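Local structure of cystathionine gamma-synthase (6LD7) at residues 76-90 with 218-230. The protein probably catalyses the pyridoxal phosphate-dependent formation of cystathionine in methionine biosynthesis. The protein carries 1 engineered substitution. Sequence-based numbering, arbitrary orientation.
Sequences EGGAGGVITSTGMGA and VGGAVVARDAELH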
loop_
_atom_site.group_PDB
_atom_site.type_symbol
_atom_site.label_atom_id
_atom_site.label_comp_id
_atom_site.label_asym_id
_atom_site.label_seq_id
_atom_site.Cartn_x
_atom_site.Cartn_y
_atom_site.Cartn_z
ATOM N N GLU C 76 -6.929 -26.361 -1.228
ATOM C CA GLU C 76 -6.495 -27.463 -2.112
ATOM C C GLU C 76 -6.511 -28.812 -1.341
ATOM O O GLU C 76 -6.380 -29.830 -1.957
ATOM C CB GLU C 76 -5.155 -27.155 -2.753
ATOM C CG GLU C 76 -5.188 -26.104 -3.837
ATOM C CD GLU C 76 -5.747 -26.525 -5.214
ATOM O OE1 GLU C 76 -6.444 -27.606 -5.370
ATOM O OE2 GLU C 76 -5.630 -25.696 -6.125
ATOM N N GLY C 77 -6.588 -28.820 -0.023
ATOM C CA GLY C 77 -6.497 -30.024 0.825
ATOM C C GLY C 77 -5.066 -30.437 1.013
ATOM O O GLY C 77 -4.803 -31.628 1.028
ATOM N N GLY C 78 -4.087 -29.527 1.090
ATOM C CA GLY C 78 -2.697 -30.004 1.228
ATOM C C GLY C 78 -2.106 -29.760 2.610
ATOM O O GLY C 78 -2.736 -29.140 3.404
ATOM N N ALA C 79 -0.842 -30.113 2.810
ATOM C CA ALA C 79 -0.115 -30.021 4.088
ATOM C C ALA C 79 0.369 -28.575 4.280
ATOM O O ALA C 79 0.451 -28.173 5.375
ATOM C CB ALA C 79 1.007 -31.053 4.126
ATOM N N GLY C 80 0.583 -27.805 3.241
ATOM C CA GLY C 80 1.054 -26.409 3.381
ATOM C C GLY C 80 1.232 -25.785 1.997
ATOM O O GLY C 80 1.240 -26.549 0.941
ATOM N N GLY C 81 1.387 -24.479 1.975
ATOM C CA GLY C 81 1.548 -23.690 0.749
ATOM C C GLY C 81 2.765 -22.798 0.818
ATOM O O GLY C 81 3.058 -22.299 1.895
ATOM N N VAL C 82 3.432 -22.620 -0.314
ATOM C CA VAL C 82 4.519 -21.642 -0.469
ATOM C C VAL C 82 4.032 -20.627 -1.480
ATOM O O VAL C 82 3.527 -21.045 -2.504
ATOM C CB VAL C 82 5.808 -22.338 -0.930
ATOM C CG1 VAL C 82 6.943 -21.385 -1.113
ATOM C CG2 VAL C 82 6.217 -23.337 0.096
ATOM N N ILE C 83 4.262 -19.352 -1.196
ATOM C CA ILE C 83 3.842 -18.220 -2.048
ATOM C C ILE C 83 5.092 -17.634 -2.733
ATOM O O ILE C 83 6.025 -17.168 -2.035
ATOM C CB ILE C 83 3.077 -17.192 -1.190
ATOM C CG1 ILE C 83 1.829 -17.775 -0.475
ATOM C CG2 ILE C 83 2.673 -16.005 -2.050
ATOM C CD1 ILE C 83 0.814 -18.439 -1.357
ATOM N N THR C 84 5.045 -17.499 -4.058
ATOM C CA THR C 84 6.168 -17.036 -4.881
ATOM C C THR C 84 5.847 -15.673 -5.440
ATOM O O THR C 84 4.645 -15.263 -5.539
ATOM C CB THR C 84 6.506 -18.119 -5.935
ATOM O OG1 THR C 84 5.376 -18.336 -6.788
ATOM C CG2 THR C 84 6.899 -19.428 -5.271
ATOM N N SER C 85 6.873 -15.014 -5.916
ATOM C CA SER C 85 6.724 -13.682 -6.518
ATOM C C SER C 85 6.015 -13.736 -7.872
ATOM O O SER C 85 5.414 -12.717 -8.195
ATOM C CB SER C 85 8.085 -12.998 -6.625
ATOM O OG SER C 85 8.845 -13.810 -7.499
ATOM N N THR C 86 6.012 -14.868 -8.575
ATOM C CA THR C 86 5.216 -15.064 -9.800
ATOM C C THR C 86 4.792 -16.505 -9.951
ATOM O O THR C 86 5.381 -17.445 -9.276
ATOM C CB THR C 86 6.063 -14.664 -11.014
ATOM O OG1 THR C 86 7.151 -15.553 -11.235
ATOM C CG2 THR C 86 6.649 -13.268 -10.878
ATOM N N GLY C 87 3.839 -16.728 -10.825
ATOM C CA GLY C 87 3.463 -18.119 -11.213
ATOM C C GLY C 87 4.639 -18.874 -11.814
ATOM O O GLY C 87 4.861 -20.034 -11.481
ATOM N N MET C 88 5.397 -18.235 -12.687
ATOM C CA MET C 88 6.599 -18.892 -13.261
ATOM C C MET C 88 7.555 -19.273 -12.129
ATOM O O MET C 88 8.234 -20.235 -12.274
ATOM C CB MET C 88 7.362 -18.018 -14.257
ATOM C CG MET C 88 6.659 -17.901 -15.637
ATOM S SD MET C 88 6.155 -19.536 -16.325
ATOM C CE MET C 88 7.682 -20.397 -16.011
ATOM N N GLY C 89 7.672 -18.464 -11.085
ATOM C CA GLY C 89 8.526 -18.790 -9.937
ATOM C C GLY C 89 8.052 -20.013 -9.212
ATOM O O GLY C 89 8.862 -20.738 -8.690
ATOM N N ALA C 90 6.745 -20.225 -9.163
ATOM C CA ALA C 90 6.167 -21.449 -8.592
ATOM C C ALA C 90 6.595 -22.684 -9.404
ATOM O O ALA C 90 6.987 -23.657 -8.788
ATOM C CB ALA C 90 4.649 -21.330 -8.511
ATOM N N VAL C 218 1.013 -9.848 -9.382
ATOM C CA VAL C 218 1.595 -10.996 -10.057
ATOM C C VAL C 218 2.073 -11.856 -8.888
ATOM O O VAL C 218 2.673 -11.290 -8.017
ATOM C CB VAL C 218 2.704 -10.602 -11.045
ATOM C CG1 VAL C 218 3.447 -11.810 -11.630
ATOM C CG2 VAL C 218 2.204 -9.723 -12.171
ATOM N N GLY C 219 1.738 -13.157 -8.853
ATOM C CA GLY C 219 2.106 -14.069 -7.748
ATOM C C GLY C 219 1.936 -15.535 -8.158
ATOM O O GLY C 219 1.255 -15.801 -9.120
ATOM N N GLY C 220 2.504 -16.461 -7.383
ATOM C CA GLY C 220 2.318 -17.892 -7.507
ATOM C C GLY C 220 2.161 -18.551 -6.177
ATOM O O GLY C 220 2.376 -17.906 -5.131
ATOM N N ALA C 221 1.822 -19.829 -6.225
ATOM C CA ALA C 221 1.651 -20.682 -5.055
ATOM C C ALA C 221 1.891 -22.139 -5.450
ATOM O O ALA C 221 1.590 -22.537 -6.594
ATOM C CB ALA C 221 0.251 -20.393 -4.548
ATOM N N VAL C 222 2.449 -22.889 -4.527
ATOM C CA VAL C 222 2.570 -24.323 -4.625
ATOM C C VAL C 222 2.060 -24.890 -3.328
ATOM O O VAL C 222 2.483 -24.447 -2.245
ATOM C CB VAL C 222 4.033 -24.779 -4.801
ATOM C CG1 VAL C 222 4.050 -26.233 -5.168
ATOM C CG2 VAL C 222 4.682 -23.995 -5.839
ATOM N N VAL C 223 1.225 -25.887 -3.466
ATOM C CA VAL C 223 0.678 -26.642 -2.350
ATOM C C VAL C 223 1.100 -28.101 -2.544
ATOM O O VAL C 223 0.882 -28.696 -3.602
ATOM C CB VAL C 223 -0.849 -26.443 -2.258
ATOM C CG1 VAL C 223 -1.425 -27.338 -1.187
ATOM C CG2 VAL C 223 -1.239 -24.990 -1.954
ATOM N N ALA C 224 1.701 -28.655 -1.513
ATOM C CA ALA C 224 2.088 -30.064 -1.452
ATOM C C ALA C 224 1.076 -30.844 -0.630
ATOM O O ALA C 224 0.657 -30.350 0.427
ATOM C CB ALA C 224 3.461 -30.245 -0.904
ATOM N N ARG C 225 0.785 -32.055 -1.086
ATOM C CA ARG C 225 -0.082 -32.995 -0.340
ATOM C C ARG C 225 0.658 -33.359 0.938
ATOM O O ARG C 225 0.057 -33.340 1.961
ATOM C CB ARG C 225 -0.352 -34.251 -1.200
ATOM C CG ARG C 225 -1.444 -35.205 -0.705
ATOM C CD ARG C 225 -1.802 -36.311 -1.799
ATOM N NE ARG C 225 -0.838 -37.432 -1.518
ATOM C CZ ARG C 225 0.112 -38.030 -2.303
ATOM N NH1 ARG C 225 0.288 -37.851 -3.604
ATOM N NH2 ARG C 225 0.876 -38.941 -1.740
ATOM N N ASP C 226 1.939 -33.686 0.824
ATOM C CA ASP C 226 2.730 -34.270 1.941
ATOM C C ASP C 226 3.594 -33.195 2.642
ATOM O O ASP C 226 4.260 -32.391 1.922
ATOM C CB ASP C 226 3.510 -35.447 1.366
ATOM C CG ASP C 226 4.517 -36.062 2.317
ATOM O OD1 ASP C 226 5.609 -35.475 2.515
ATOM O OD2 ASP C 226 4.189 -37.105 2.880
ATOM N N ALA C 227 3.640 -33.260 3.987
ATOM C CA ALA C 227 4.324 -32.321 4.896
ATOM C C ALA C 227 5.820 -32.282 4.550
ATOM O O ALA C 227 6.458 -31.178 4.526
ATOM C CB ALA C 227 4.084 -32.699 6.366
ATOM N N GLU C 228 6.371 -33.406 4.215
ATOM C CA GLU C 228 7.815 -33.472 3.980
ATOM C C GLU C 228 8.116 -32.789 2.635
ATOM O O GLU C 228 9.055 -32.011 2.607
ATOM C CB GLU C 228 8.277 -34.914 4.085
ATOM C CG GLU C 228 9.697 -35.177 3.615
ATOM C CD GLU C 228 10.040 -36.675 3.675
ATOM O OE1 GLU C 228 10.967 -37.130 2.918
ATOM O OE2 GLU C 228 9.333 -37.421 4.460
ATOM N N LEU C 229 7.350 -32.991 1.570
ATOM C CA LEU C 229 7.665 -32.252 0.328
ATOM C C LEU C 229 7.456 -30.728 0.567
ATOM O O LEU C 229 8.150 -29.873 -0.058
ATOM C CB LEU C 229 6.742 -32.720 -0.769
ATOM C CG LEU C 229 7.327 -32.865 -2.147
ATOM C CD1 LEU C 229 6.220 -32.886 -3.184
ATOM C CD2 LEU C 229 8.492 -31.932 -2.455
ATOM N N HIS C 230 6.429 -30.373 1.332
ATOM C CA HIS C 230 6.150 -28.955 1.706
ATOM C C HIS C 230 7.410 -28.297 2.305
ATOM O O HIS C 230 7.756 -27.203 1.870
ATOM C CB HIS C 230 4.945 -28.854 2.615
ATOM C CG HIS C 230 4.762 -27.504 3.176
ATOM N ND1 HIS C 230 4.535 -26.397 2.370
ATOM C CD2 HIS C 230 4.870 -27.047 4.441
ATOM C CE1 HIS C 230 4.481 -25.315 3.141
ATOM N NE2 HIS C 230 4.647 -25.700 4.410
HETATM O O HOH W 1 -2.395 -33.181 2.587
#
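Val82 and Val222 face each other as a hydrogen-bonded antiparallel pair, Val82 N donating a hydrogen bond to Val222 O at 2.8 Å and Val82 O accepting from Val222 N. Thr84 and Gly220, the next hydrogen-bonded pair, repeat the exchange, but here each donor stands well above the plane of the carbonyl it reaches. The Thr84 hydroxyl, held between its backbone N and carbonyl carbon (chi1 61°), lies against Gly220, with Thr84 OG1 3.2 Å from Gly220 CA, and donates to Thr86 O at 2.6 Å. Ala90 N also reaches Thr86 O, so that this oxygen takes two hydrogen bonds, from opposite faces of its plane. Thr86 N-caps helix 87-98, OG1 accepting from Gly89 N and also bonding Gly241 O of the second subunit; its CG2 lies alongside Val218 CG1 (3.6 Å). Gly87 N and Met88 N, in the first turn of the helix, bond the phosphate of the pyridoxal phosphate-modified lysine at position 209. At the other end the His230 ring lies flat over Gly80, whose CA sits 3.6 Å from the ring centroid in a CH-pi contact. On the face bearing Ile83 and Ala221, Ile83 CD1 meets Ala221 CB at 3.8 Å. That face packs on Leu72 of helix 63-76, while Val82 and Val222 meet Leu233 of helix 227-240. Strand 220-224 lies between edge strand 80-84 and strand 202-206, antiparallel to both, in a mixed sheet.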